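Local coordinates for hypothetical protein (Pseudomonas putida, PDB 2HLJ) that probably acts on acyl-CoA thioesters, as a betainyl-CoA thiolase or related thioesterase-like enzyme of the hotdog-fold superfamily, at residues H68-G73 / E103-S108; E75-T80 / S95-G100; R89-H94 / E109-H114. All coordinates share one frame; numbering follows the deposited sequence.

Overall arrangement
From the N terminus, the chain passes strand 6-11, helix 25-43 and strand 57-66 before the loop that holds H68-G73. Contact 1 closes the long excursion from this loop to the start of strand 104-114. Contact 2 pairs strands 75-85 and 89-98 as a hairpin, closes residues 81-94 and is nested inside that excursion. Contact 3 pairs strand 89-98 with strand 104-114 and closes residues 95-108, so its segments alternate with those of contact 1 and of contact 2. Contacts 1 and 2 have centres about 8 Å apart, while contact 3 lies on the other side of the chain's centre. Together they tie three neighbouring strands of the antiparallel hotdog sheet to the loop after strand 57-66.

Contact 1. Residues H68-G73 / E103-S108; sequences HEVKLG and EVLAAS
H68 meets E103 and L105 where the loop after strand 57-66 passes the beginning of strand 104-114 in the hotdog fold. The chain turns corners at E103 and L105, and the imidazole of H68 sits against this bend.

Two hydrogen bonds hold H68. Its backbone N gives a bent one to L105 O at 3.0 Å. Its ring gives the other, a His-carboxylate bond from H68 NE2 to E103 OE2 of 2.7 Å. This bond is fairly straight, at 164°. The oxygen lies in the ring plane, but the nitrogen reaches it from above the carboxylate plane, and the two planes stand 73° apart. E103 CG sits between its own backbone N and carbonyl carbon (chi1 61°). From there the chain extends and carries the carboxylate to the ring edge. If E103 is ionised, its charge would probably polarise the imidazole. With an alanine at H68, the E103 carboxylate would probably lose its ring partner and be freer to swing. H68 O also accepts a hydrogen bond from Y28 OH of helix 25-43, and F101 meets the H68 ring edge-to-face.

Apolar contacts run through L105. H68 CB rests on L105 CD2, and the other methyl, L105 CD1, touches V70 CG2 at 3.9 Å. V70 and L105 cross at about a right angle, and both also touch V76 of strand 75-85. V104 O is buried without a hydrogen-bond partner; its nearest H68 side-chain atom is the ring carbon CD2, at 3.4 Å.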
ATOM      1  N   HIS A  68       8.771  10.515   4.412  1.00 20.50           N
ATOM      2  CA  HIS A  68      10.155  10.692   4.008  1.00 20.12           C
ATOM      3  C   HIS A  68      10.626   9.604   3.066  1.00 22.48           C
ATOM      4  O   HIS A  68      10.238   8.422   3.157  1.00 20.63           O
ATOM      5  CB  HIS A  68      11.059  10.684   5.227  1.00 21.40           C
ATOM      6  CG  HIS A  68      10.778  11.805   6.167  1.00 22.48           C
ATOM      7  ND1 HIS A  68      11.258  13.078   5.958  1.00 19.63           N
ATOM      8  CD2 HIS A  68      10.021  11.864   7.286  1.00 22.01           C
ATOM      9  CE1 HIS A  68      10.831  13.868   6.927  1.00 22.74           C
ATOM     10  NE2 HIS A  68      10.071  13.159   7.740  1.00 23.54           N
ATOM     11  N   GLU A  69      11.443  10.042   2.131  1.00 21.78           N
ATOM     12  CA  GLU A  69      12.183   9.140   1.245  1.00 25.25           C
ATOM     13  C   GLU A  69      13.134   8.306   2.066  1.00 23.05           C
ATOM     14  O   GLU A  69      13.629   8.735   3.117  1.00 23.01           O
ATOM     15  CB  GLU A  69      12.942   9.931   0.170  1.00 25.74           C
ATOM     16  CG  GLU A  69      14.221  10.628   0.673  1.00 39.48           C
ATOM     17  CD  GLU A  69      13.947  11.774   1.680  1.00 48.82           C
ATOM     18  OE1 GLU A  69      12.817  12.337   1.682  1.00 48.11           O
ATOM     19  OE2 GLU A  69      14.865  12.115   2.465  1.00 56.98           O
ATOM     20  N   VAL A  70      13.400   7.101   1.581  1.00 24.59           N
ATOM     21  CA  VAL A  70      14.330   6.215   2.234  1.00 21.00           C
ATOM     22  C   VAL A  70      15.310   5.763   1.182  1.00 21.11           C
ATOM     23  O   VAL A  70      14.924   5.301   0.112  1.00 19.18           O
ATOM     24  CB  VAL A  70      13.593   5.027   2.890  1.00 19.51           C
ATOM     25  CG1 VAL A  70      14.566   4.118   3.565  1.00 22.28           C
ATOM     26  CG2 VAL A  70      12.552   5.550   3.895  1.00 21.18           C
ATOM     27  N   LYS A  71      16.585   5.937   1.476  1.00 18.76           N
ATOM     28  CA  LYS A  71      17.612   5.741   0.493  1.00 20.81           C
ATOM     29  C   LYS A  71      18.189   4.314   0.557  1.00 18.54           C
ATOM     30  O   LYS A  71      18.135   3.624   1.585  1.00 18.65           O
ATOM     31  CB  LYS A  71      18.730   6.795   0.662  1.00 21.70           C
ATOM     32  CG  LYS A  71      18.318   8.258   0.461  1.00 21.66           C
ATOM     33  CD  LYS A  71      19.502   9.162   0.742  1.00 25.18           C
ATOM     34  CE  LYS A  71      19.179  10.649   0.595  1.00 27.32           C
ATOM     35  NZ  LYS A  71      18.695  11.029  -0.770  1.00 24.81           N
ATOM     36  N   LEU A  72      18.767   3.889  -0.551  1.00 20.34           N
ATOM     37  CA  LEU A  72      19.577   2.656  -0.582  1.00 19.56           C
ATOM     38  C   LEU A  72      20.476   2.461   0.644  1.00 19.66           C
ATOM     39  O   LEU A  72      21.206   3.365   1.031  1.00 17.51           O
ATOM     40  CB  LEU A  72      20.465   2.664  -1.812  1.00 19.14           C
ATOM     41  CG  LEU A  72      21.302   1.404  -2.077  1.00 21.18           C
ATOM     42  CD1 LEU A  72      20.378   0.207  -2.346  1.00 22.48           C
ATOM     43  CD2 LEU A  72      22.201   1.652  -3.279  1.00 23.00           C
ATOM     44  N   GLY A  73      20.420   1.272   1.249  1.00 19.60           N
ATOM     45  CA  GLY A  73      21.314   0.907   2.359  1.00 19.13           C
ATOM     46  C   GLY A  73      20.866   1.379   3.723  1.00 18.32           C
ATOM     47  O   GLY A  73      21.486   1.068   4.738  1.00 17.06           O
ATOM     48  N   GLU A 103      11.427  11.073  13.832  1.00 32.55           N
ATOM     49  CA  GLU A 103      10.023  11.080  13.390  1.00 32.28           C
ATOM     50  C   GLU A 103       9.806   9.909  12.430  1.00 26.86           C
ATOM     51  O   GLU A 103      10.772   9.341  11.889  1.00 20.62           O
ATOM     52  CB  GLU A 103       9.629  12.405  12.745  1.00 33.24           C
ATOM     53  CG  GLU A 103      10.386  12.823  11.488  1.00 39.12           C
ATOM     54  CD  GLU A 103       9.995  14.239  10.984  1.00 41.52           C
ATOM     55  OE1 GLU A 103      10.507  15.235  11.576  1.00 47.74           O
ATOM     56  OE2 GLU A 103       9.209  14.346   9.981  1.00 40.62           O
ATOM     57  N   VAL A 104       8.562   9.503  12.228  1.00 24.31           N
ATOM     58  CA  VAL A 104       8.357   8.355  11.371  1.00 21.48           C
ATOM     59  C   VAL A 104       8.676   8.693   9.909  1.00 20.41           C
ATOM     60  O   VAL A 104       8.438   9.797   9.436  1.00 19.34           O
ATOM     61  CB  VAL A 104       6.959   7.717  11.497  1.00 22.42           C
ATOM     62  CG1 VAL A 104       6.729   7.257  12.937  1.00 22.26           C
ATOM     63  CG2 VAL A 104       5.866   8.668  11.014  1.00 28.63           C
ATOM     64  N   LEU A 105       9.217   7.697   9.218  1.00 17.24           N
ATOM     65  CA  LEU A 105       9.459   7.751   7.796  1.00 19.22           C
ATOM     66  C   LEU A 105       8.201   7.490   6.996  1.00 19.25           C
ATOM     67  O   LEU A 105       8.049   7.995   5.868  1.00 19.12           O
ATOM     68  CB  LEU A 105      10.505   6.693   7.425  1.00 17.52           C
ATOM     69  CG  LEU A 105      11.833   6.762   8.194  1.00 16.01           C
ATOM     70  CD1 LEU A 105      12.755   5.653   7.772  1.00 17.01           C
ATOM     71  CD2 LEU A 105      12.468   8.112   7.934  1.00 15.99           C
ATOM     72  N   ALA A 106       7.380   6.588   7.530  1.00 20.04           N
ATOM     73  CA  ALA A 106       6.090   6.212   6.960  1.00 20.74           C
ATOM     74  C   ALA A 106       5.287   5.520   8.045  1.00 18.08           C
ATOM     75  O   ALA A 106       5.852   5.049   9.028  1.00 20.17           O
ATOM     76  CB  ALA A 106       6.282   5.252   5.805  1.00 20.73           C
ATOM     77  N   ALA A 107       3.978   5.470   7.856  1.00 20.21           N
ATOM     78  CA  ALA A 107       3.042   4.808   8.791  1.00 17.59           C
ATOM     79  C   ALA A 107       1.875   4.209   7.996  1.00 17.09           C
ATOM     80  O   ALA A 107       1.502   4.740   6.924  1.00 16.96           O
ATOM     81  CB  ALA A 107       2.555   5.819   9.830  1.00 20.21           C
ATOM     82  N   SER A 108       1.288   3.119   8.489  1.00 14.86           N
ATOM     83  CA  SER A 108       0.167   2.494   7.812  1.00 17.11           C
ATOM     84  C   SER A 108      -0.800   1.927   8.800  1.00 19.08           C
ATOM     85  O   SER A 108      -0.393   1.172   9.683  1.00 17.91           O
ATOM     86  CB  SER A 108       0.665   1.326   6.932  1.00 20.00           C
ATOM     87  OG  SER A 108      -0.419   0.789   6.207  1.00 21.48           O
TER

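Contact 2. Residues E75-T80 / S95-G100; sequences EVWVQT and SLHRAG
W77 and H97 face each other as an antiparallel hydrogen-bonded pair, and Q79 and S95 form the next such pair. Each pair has two backbone bonds, N to O in both directions. H97 N to W77 O is 2.9 Å. V78 and L96 make the non-hydrogen-bonded pair between them, where V78 CA lies 3.2 Å from S95 O in a CA-H...O contact.

The aromatic contacts lie on the face that carries W77, Q79, S95 and H97. W77 CG lies between its backbone N and carbonyl carbon (chi1 70°), which lays the indole over the neighbouring strand. H97 CB sits over the indole face, 3.6 Å from the centroid of the five-membered ring, as a CH-pi contact. The H97 ring is nearly parallel to that five-membered ring but slid aside, so the two barely overlap. The Q79 amide stacks over one face of the H97 imidazole, with planes 13° apart and Q79 CD 3.4 Å from H97 NE2.

These strands are the hairpin 75-85 and 89-98 of the hotdog sheet. The other face, with V78 and L96, packs against helix 25-43 through these two residues. L96 CD1 also meets V76 CG2 at 3.8 Å.

Side-chain polar bonds fix the flat groups. W77 NE1 gives Q79 OE1 a nearly straight bond of 3.0 Å in the indole plane, which holds the amide over the imidazole. S95 OG and H97 NE2 share a hydrogen bond of 2.6 Å at the ring edge. Near the open end of the hairpin, a water bridges E75 O and A99 N.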
ATOM      1  N   GLU A  75      19.231   1.256   7.128  1.00 17.26           N
ATOM      2  CA  GLU A  75      18.756   0.245   8.077  1.00 20.25           C
ATOM      3  C   GLU A  75      17.480   0.767   8.696  1.00 16.75           C
ATOM      4  O   GLU A  75      17.486   1.809   9.316  1.00 16.77           O
ATOM      5  CB  GLU A  75      19.795  -0.014   9.161  1.00 22.16           C
ATOM      6  CG  GLU A  75      21.079  -0.643   8.593  1.00 24.18           C
ATOM      7  CD  GLU A  75      22.320  -0.422   9.486  1.00 31.14           C
ATOM      8  OE1 GLU A  75      22.789   0.739   9.609  1.00 50.23           O
ATOM      9  OE2 GLU A  75      22.838  -1.422  10.025  1.00 38.91           O
ATOM     10  N   VAL A  76      16.394   0.034   8.523  1.00 16.98           N
ATOM     11  CA  VAL A  76      15.106   0.487   8.994  1.00 17.26           C
ATOM     12  C   VAL A  76      14.479  -0.592   9.855  1.00 18.16           C
ATOM     13  O   VAL A  76      14.838  -1.762   9.753  1.00 18.22           O
ATOM     14  CB  VAL A  76      14.141   0.879   7.817  1.00 19.63           C
ATOM     15  CG1 VAL A  76      14.697   2.068   7.005  1.00 16.22           C
ATOM     16  CG2 VAL A  76      13.786  -0.333   6.906  1.00 18.85           C
ATOM     17  N   TRP A  77      13.531  -0.185  10.688  1.00 17.34           N
ATOM     18  CA  TRP A  77      12.743  -1.111  11.479  1.00 18.45           C
ATOM     19  C   TRP A  77      11.295  -0.674  11.540  1.00 19.48           C
ATOM     20  O   TRP A  77      10.970   0.510  11.354  1.00 16.35           O
ATOM     21  CB  TRP A  77      13.305  -1.274  12.919  1.00 15.55           C
ATOM     22  CG  TRP A  77      13.169  -0.129  13.838  1.00 18.59           C
ATOM     23  CD1 TRP A  77      12.078   0.178  14.623  1.00 21.48           C
ATOM     24  CD2 TRP A  77      14.161   0.853  14.139  1.00 17.11           C
ATOM     25  NE1 TRP A  77      12.344   1.298  15.369  1.00 17.54           N
ATOM     26  CE2 TRP A  77      13.607   1.739  15.078  1.00 19.39           C
ATOM     27  CE3 TRP A  77      15.468   1.088  13.684  1.00 22.67           C
ATOM     28  CZ2 TRP A  77      14.305   2.846  15.569  1.00 15.30           C
ATOM     29  CZ3 TRP A  77      16.157   2.175  14.188  1.00 19.47           C
ATOM     30  CH2 TRP A  77      15.565   3.049  15.102  1.00 20.65           C
ATOM     31  N   VAL A  78      10.433  -1.648  11.843  1.00 20.64           N
ATOM     32  CA  VAL A  78       9.005  -1.399  11.988  1.00 17.86           C
ATOM     33  C   VAL A  78       8.587  -1.455  13.426  1.00 17.19           C
ATOM     34  O   VAL A  78       8.950  -2.388  14.133  1.00 16.20           O
ATOM     35  CB  VAL A  78       8.179  -2.455  11.193  1.00 19.03           C
ATOM     36  CG1 VAL A  78       6.718  -2.096  11.184  1.00 15.67           C
ATOM     37  CG2 VAL A  78       8.711  -2.584   9.795  1.00 17.00           C
ATOM     38  N   GLN A  79       7.792  -0.465  13.855  1.00 17.86           N
ATOM     39  CA  GLN A  79       7.087  -0.529  15.129  1.00 18.78           C
ATOM     40  C   GLN A  79       5.619  -0.832  14.866  1.00 19.83           C
ATOM     41  O   GLN A  79       5.051  -0.385  13.890  1.00 17.65           O
ATOM     42  CB  GLN A  79       7.249   0.794  15.917  1.00 17.99           C
ATOM     43  CG  GLN A  79       8.662   0.867  16.499  1.00 16.66           C
ATOM     44  CD  GLN A  79       9.039   2.168  17.138  1.00 21.80           C
ATOM     45  OE1 GLN A  79      10.215   2.456  17.215  1.00 21.16           O
ATOM     46  NE2 GLN A  79       8.065   2.968  17.586  1.00 16.24           N
ATOM     47  N   THR A  80       5.014  -1.623  15.728  1.00 17.79           N
ATOM     48  CA  THR A  80       3.675  -2.134  15.452  1.00 18.90           C
ATOM     49  C   THR A  80       2.825  -1.987  16.710  1.00 20.74           C
ATOM     50  O   THR A  80       3.269  -2.337  17.802  1.00 22.55           O
ATOM     51  CB  THR A  80       3.697  -3.577  15.004  1.00 18.89           C
ATOM     52  OG1 THR A  80       4.565  -3.755  13.854  1.00 23.06           O
ATOM     53  CG2 THR A  80       2.291  -4.048  14.687  1.00 23.66           C
ATOM     54  N   SER A  95       4.618   1.632  11.849  1.00 16.46           N
ATOM     55  CA  SER A  95       5.389   2.819  11.547  1.00 16.52           C
ATOM     56  C   SER A  95       6.831   2.396  11.204  1.00 18.36           C
ATOM     57  O   SER A  95       7.326   1.353  11.662  1.00 19.47           O
ATOM     58  CB  SER A  95       5.315   3.854  12.681  1.00 17.16           C
ATOM     59  OG  SER A  95       5.768   3.300  13.929  1.00 19.21           O
ATOM     60  N   LEU A  96       7.461   3.161  10.328  1.00 18.87           N
ATOM     61  CA  LEU A  96       8.798   2.844   9.839  1.00 18.00           C
ATOM     62  C   LEU A  96       9.773   3.845  10.397  1.00 17.00           C
ATOM     63  O   LEU A  96       9.494   5.035  10.426  1.00 18.83           O
ATOM     64  CB  LEU A  96       8.871   2.852   8.313  1.00 17.86           C
ATOM     65  CG  LEU A  96      10.149   2.275   7.660  1.00 15.90           C
ATOM     66  CD1 LEU A  96      10.291   0.774   7.827  1.00 20.52           C
ATOM     67  CD2 LEU A  96      10.213   2.670   6.194  1.00 17.74           C
ATOM     68  N   HIS A  97      10.949   3.353  10.800  1.00 20.36           N
ATOM     69  CA  HIS A  97      11.920   4.151  11.556  1.00 16.85           C
ATOM     70  C   HIS A  97      13.346   3.854  11.114  1.00 19.69           C
ATOM     71  O   HIS A  97      13.634   2.770  10.558  1.00 17.05           O
ATOM     72  CB  HIS A  97      11.822   3.819  13.064  1.00 17.44           C
ATOM     73  CG  HIS A  97      10.441   3.976  13.631  1.00 17.58           C
ATOM     74  ND1 HIS A  97      10.074   5.041  14.422  1.00 17.84           N
ATOM     75  CD2 HIS A  97       9.345   3.194  13.519  1.00 18.33           C
ATOM     76  CE1 HIS A  97       8.796   4.929  14.740  1.00 21.20           C
ATOM     77  NE2 HIS A  97       8.325   3.817  14.196  1.00 17.95           N
ATOM     78  N   ARG A  98      14.234   4.810  11.410  1.00 22.14           N
ATOM     79  CA  ARG A  98      15.686   4.636  11.279  1.00 21.95           C
ATOM     80  C   ARG A  98      16.397   5.336  12.424  1.00 22.34           C
ATOM     81  O   ARG A  98      15.837   6.239  13.041  1.00 18.36           O
ATOM     82  CB  ARG A  98      16.205   5.181   9.957  1.00 21.81           C
ATOM     83  CG  ARG A  98      16.137   6.689   9.795  1.00 22.27           C
ATOM     84  CD  ARG A  98      16.681   7.068   8.417  1.00 22.00           C
ATOM     85  NE  ARG A  98      16.693   8.509   8.150  1.00 21.15           N
ATOM     86  CZ  ARG A  98      17.588   9.379   8.606  1.00 28.14           C
ATOM     87  NH1 ARG A  98      18.579   9.008   9.407  1.00 27.88           N
ATOM     88  NH2 ARG A  98      17.485  10.653   8.267  1.00 27.83           N
ATOM     89  N   ALA A  99      17.628   4.908  12.707  1.00 23.05           N
ATOM     90  CA  ALA A  99      18.418   5.508  13.803  1.00 23.39           C
ATOM     91  C   ALA A  99      18.772   6.952  13.496  1.00 24.77           C
ATOM     92  O   ALA A  99      19.051   7.311  12.339  1.00 25.33           O
ATOM     93  CB  ALA A  99      19.700   4.696  14.047  1.00 22.21           C
ATOM     94  N   GLY A 100      18.735   7.782  14.528  1.00 27.23           N
ATOM     95  CA  GLY A 100      19.221   9.157  14.422  1.00 27.59           C
ATOM     96  C   GLY A 100      18.262  10.134  13.786  1.00 27.49           C
ATOM     97  O   GLY A 100      18.651  11.262  13.466  1.00 27.90           O
TER
HETATM   98  O   HOH W   1      18.738   2.679  11.412  1.00 21.08           O
HETATM   99  O   HOH W   2       3.624   1.879  15.298  1.00 29.17           O

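Contact 3. Residues R89-H94 / E109-H114; sequences RLHVYH and EQMLLH
The H91 imidazole has the selenomethionine methyl M111 CE over one face, and Q110 O and the E109 carboxylate at its edge. M111 CE is 4.1 Å from the ring centroid, close to the normal and offset toward the rim, a CH-pi contact. M111 is bent at chi2 and chi3, and this folds its end back over the ring. Its SE stands oblique to the ring and touches R89 CB at 3.9 Å. This holds for one of two modelled conformers of M111. At the edge, H91 NE2 donates to E109 OE2 at 2.7 Å. The oxygen lies in the ring plane and uses its anti lone pair, with an N-H...O angle of 147°. Ring and carboxylate are nearly coplanar, 25° apart. The second oxygen, E109 OE1, accepts from G150 N, so both carboxylate oxygens have partners. The H94 ring turns its edge to the Q110 amide, with planes 86° apart. Q110 NE2 bonds to S108 OG, while H94 ND1 and NE2 bond to T80 OG1 and T36 OG1.

On the face opposite H91, V92 CG2 packs on L112 CD1 at 3.6 Å, and the two side chains cross at about a right angle. L90 adds its CB to L112 CD1.

The backbones form regular antiparallel pairs. L90 with L112 and V92 with Q110 each exchange two hydrogen bonds, and V92 N to Q110 O is 2.9 Å and nearly straight.

Strands 89-98 and 104-114 are adjacent in the hotdog sheet. Helix 25-43 covers the L90, V92 and Q110 face, and L90, H94 and Q110 touch it. On the other face, I153 of the second subunit packs on H91 and E109. Strand 75-85 flanks 89-98, and strand 57-66 flanks 104-114.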
ATOM      1  N   ARG A  89     -11.131 -10.127  13.015  1.00 17.84           N
ATOM      2  CA  ARG A  89     -10.395  -9.027  12.379  1.00 19.39           C
ATOM      3  C   ARG A  89      -9.372  -8.439  13.327  1.00 19.34           C
ATOM      4  O   ARG A  89      -9.586  -8.420  14.504  1.00 16.62           O
ATOM      5  CB  ARG A  89     -11.351  -7.920  11.893  1.00 22.10           C
ATOM      6  CG  ARG A  89     -12.065  -8.241  10.568  1.00 21.58           C
ATOM      7  CD  ARG A  89     -13.325  -7.403  10.389  1.00 23.80           C
ATOM      8  NE  ARG A  89     -14.295  -7.865  11.351  1.00 37.02           N
ATOM      9  CZ  ARG A  89     -15.247  -8.758  11.107  1.00 36.86           C
ATOM     10  NH1 ARG A  89     -15.442  -9.250   9.886  1.00 34.78           N
ATOM     11  NH2 ARG A  89     -16.027  -9.138  12.105  1.00 41.89           N
ATOM     12  N   LEU A  90      -8.227  -8.027  12.780  1.00 20.69           N
ATOM     13  CA  LEU A  90      -7.207  -7.348  13.548  0.50 21.78           C
ATOM     14  C   LEU A  90      -6.999  -5.942  12.970  1.00 20.68           C
ATOM     15  O   LEU A  90      -6.894  -5.785  11.767  1.00 20.17           O
ATOM     16  CB  LEU A  90      -5.925  -8.176  13.504  0.50 23.00           C
ATOM     17  CG  LEU A  90      -4.746  -7.739  14.360  0.50 23.22           C
ATOM     18  CD1 LEU A  90      -5.100  -7.636  15.841  0.50 25.01           C
ATOM     19  CD2 LEU A  90      -3.569  -8.710  14.130  0.50 25.49           C
ATOM     20  N   HIS A  91      -6.984  -4.932  13.841  1.00 19.26           N
ATOM     21  CA  HIS A  91      -6.773  -3.538  13.430  1.00 20.12           C
ATOM     22  C   HIS A  91      -5.366  -3.156  13.915  1.00 22.51           C
ATOM     23  O   HIS A  91      -5.096  -3.176  15.111  1.00 22.94           O
ATOM     24  CB  HIS A  91      -7.887  -2.685  14.024  1.00 22.44           C
ATOM     25  CG  HIS A  91      -7.912  -1.268  13.548  1.00 18.62           C
ATOM     26  ND1 HIS A  91      -8.664  -0.301  14.176  1.00 24.73           N
ATOM     27  CD2 HIS A  91      -7.294  -0.651  12.511  1.00 18.50           C
ATOM     28  CE1 HIS A  91      -8.516   0.850  13.539  1.00 27.76           C
ATOM     29  NE2 HIS A  91      -7.692   0.663  12.525  1.00 26.18           N
ATOM     30  N   VAL A  92      -4.462  -2.875  12.983  1.00 19.89           N
ATOM     31  CA  VAL A  92      -3.054  -2.658  13.303  1.00 21.28           C
ATOM     32  C   VAL A  92      -2.474  -1.379  12.700  1.00 22.00           C
ATOM     33  O   VAL A  92      -3.018  -0.828  11.753  1.00 20.37           O
ATOM     34  CB  VAL A  92      -2.179  -3.853  12.839  1.00 24.26           C
ATOM     35  CG1 VAL A  92      -2.677  -5.130  13.498  1.00 21.08           C
ATOM     36  CG2 VAL A  92      -2.208  -3.990  11.339  1.00 28.97           C
ATOM     37  N   TYR A  93      -1.371  -0.921  13.285  1.00 18.46           N
ATOM     38  CA  TYR A  93      -0.727   0.311  12.865  1.00 18.76           C
ATOM     39  C   TYR A  93       0.750   0.041  12.866  1.00 17.06           C
ATOM     40  O   TYR A  93       1.276  -0.375  13.893  1.00 17.87           O
ATOM     41  CB  TYR A  93      -1.045   1.443  13.868  1.00 16.99           C
ATOM     42  CG  TYR A  93      -0.440   2.807  13.542  1.00 17.39           C
ATOM     43  CD1 TYR A  93      -1.062   3.653  12.665  1.00 17.77           C
ATOM     44  CD2 TYR A  93       0.718   3.250  14.151  1.00 11.85           C
ATOM     45  CE1 TYR A  93      -0.555   4.899  12.367  1.00 20.25           C
ATOM     46  CE2 TYR A  93       1.253   4.495  13.867  1.00 18.50           C
ATOM     47  CZ  TYR A  93       0.600   5.319  12.958  1.00 22.39           C
ATOM     48  OH  TYR A  93       1.038   6.589  12.671  1.00 22.57           O
ATOM     49  N   HIS A  94       1.389   0.170  11.699  1.00 17.97           N
ATOM     50  CA  HIS A  94       2.822   0.029  11.558  1.00 14.69           C
ATOM     51  C   HIS A  94       3.434   1.395  11.299  1.00 15.70           C
ATOM     52  O   HIS A  94       2.828   2.234  10.618  1.00 18.92           O
ATOM     53  CB  HIS A  94       3.179  -0.857  10.352  1.00 19.01           C
ATOM     54  CG  HIS A  94       2.747  -2.283  10.458  1.00 15.02           C
ATOM     55  ND1 HIS A  94       3.175  -3.132  11.461  1.00 17.54           N
ATOM     56  CD2 HIS A  94       1.963  -3.025   9.641  1.00 28.77           C
ATOM     57  CE1 HIS A  94       2.655  -4.328  11.261  1.00 28.71           C
ATOM     58  NE2 HIS A  94       1.954  -4.300  10.140  1.00 21.21           N
ATOM     59  N   GLU A 109      -2.082   2.259   8.616  1.00 17.62           N
ATOM     60  CA  GLU A 109      -3.183   1.701   9.369  1.00 19.25           C
ATOM     61  C   GLU A 109      -3.784   0.612   8.511  1.00 19.58           C
ATOM     62  O   GLU A 109      -4.022   0.844   7.336  1.00 16.62           O
ATOM     63  CB  GLU A 109      -4.241   2.803   9.598  1.00 16.65           C
ATOM     64  CG  GLU A 109      -5.354   2.385  10.545  1.00 23.92           C
ATOM     65  CD  GLU A 109      -6.500   3.376  10.597  1.00 20.99           C
ATOM     66  OE1 GLU A 109      -6.443   4.405   9.874  1.00 20.59           O
ATOM     67  OE2 GLU A 109      -7.453   3.130  11.378  1.00 25.23           O
ATOM     68  N   GLN A 110      -4.035  -0.571   9.076  1.00 15.87           N
ATOM     69  CA  GLN A 110      -4.527  -1.678   8.295  1.00 17.07           C
ATOM     70  C   GLN A 110      -5.558  -2.457   9.033  1.00 18.46           C
ATOM     71  O   GLN A 110      -5.526  -2.535  10.264  1.00 19.56           O
ATOM     72  CB  GLN A 110      -3.395  -2.655   7.965  1.00 17.84           C
ATOM     73  CG  GLN A 110      -2.114  -1.953   7.598  1.00 20.39           C
ATOM     74  CD  GLN A 110      -1.163  -2.857   6.907  1.00 27.46           C
ATOM     75  OE1 GLN A 110      -1.217  -4.071   7.071  1.00 21.17           O
ATOM     76  NE2 GLN A 110      -0.275  -2.278   6.133  1.00 21.97           N
HETATM   77  N   MSE A 111      -6.447  -3.057   8.260  1.00 17.46           N
HETATM   78  CA  MSE A 111      -7.420  -4.006   8.779  0.50 19.72           C
HETATM   79  C   MSE A 111      -7.207  -5.355   8.093  1.00 19.90           C
HETATM   80  O   MSE A 111      -7.170  -5.436   6.874  1.00 18.15           O
HETATM   81  CB  MSE A 111      -8.845  -3.494   8.526  0.50 18.86           C
HETATM   82  CG  MSE A 111      -9.922  -4.418   9.069  0.50 23.88           C
HETATM   83 SE   MSE A 111     -10.002  -4.327  10.987  0.38 32.39          SE
HETATM   84  CE  MSE A 111     -10.689  -2.522  11.181  0.50 39.28           C
ATOM     85  N   LEU A 112      -7.086  -6.406   8.889  1.00 19.05           N
ATOM     86  CA  LEU A 112      -6.763  -7.745   8.390  1.00 21.50           C
ATOM     87  C   LEU A 112      -7.837  -8.721   8.866  1.00 18.94           C
ATOM     88  O   LEU A 112      -8.373  -8.545   9.951  1.00 20.32           O
ATOM     89  CB  LEU A 112      -5.400  -8.163   8.934  1.00 23.83           C
ATOM     90  CG  LEU A 112      -4.224  -7.184   8.785  1.00 22.37           C
ATOM     91  CD1 LEU A 112      -3.447  -7.110  10.028  1.00 28.20           C
ATOM     92  CD2 LEU A 112      -3.319  -7.658   7.634  1.00 25.36           C
ATOM     93  N   LEU A 113      -8.174  -9.684   8.011  1.00 18.48           N
ATOM     94  CA  LEU A 113      -9.196 -10.701   8.246  1.00 18.49           C
ATOM     95  C   LEU A 113      -8.534 -12.051   8.427  1.00 20.06           C
ATOM     96  O   LEU A 113      -7.691 -12.452   7.593  1.00 19.31           O
ATOM     97  CB  LEU A 113     -10.145 -10.788   7.035  1.00 19.74           C
ATOM     98  CG  LEU A 113     -11.244 -11.862   7.080  1.00 18.34           C
ATOM     99  CD1 LEU A 113     -12.190 -11.600   8.220  1.00 21.24           C
ATOM    100  CD2 LEU A 113     -12.013 -11.931   5.780  1.00 22.72           C
ATOM    101  N   HIS A 114      -8.911 -12.756   9.498  1.00 19.15           N
ATOM    102  CA  HIS A 114      -8.441 -14.117   9.707  1.00 19.26           C
ATOM    103  C   HIS A 114      -9.329 -15.028   8.887  1.00 18.94           C
ATOM    104  O   HIS A 114     -10.546 -15.017   9.022  1.00 18.72           O
ATOM    105  CB  HIS A 114      -8.461 -14.498  11.194  1.00 18.55           C
ATOM    106  CG  HIS A 114      -7.878 -15.852  11.504  1.00 18.69           C
ATOM    107  ND1 HIS A 114      -8.488 -16.733  12.367  1.00 19.15           N
ATOM    108  CD2 HIS A 114      -6.728 -16.456  11.105  1.00 13.33           C
ATOM    109  CE1 HIS A 114      -7.754 -17.836  12.464  1.00 24.44           C
ATOM    110  NE2 HIS A 114      -6.681 -17.694  11.712  1.00 15.82           N
TER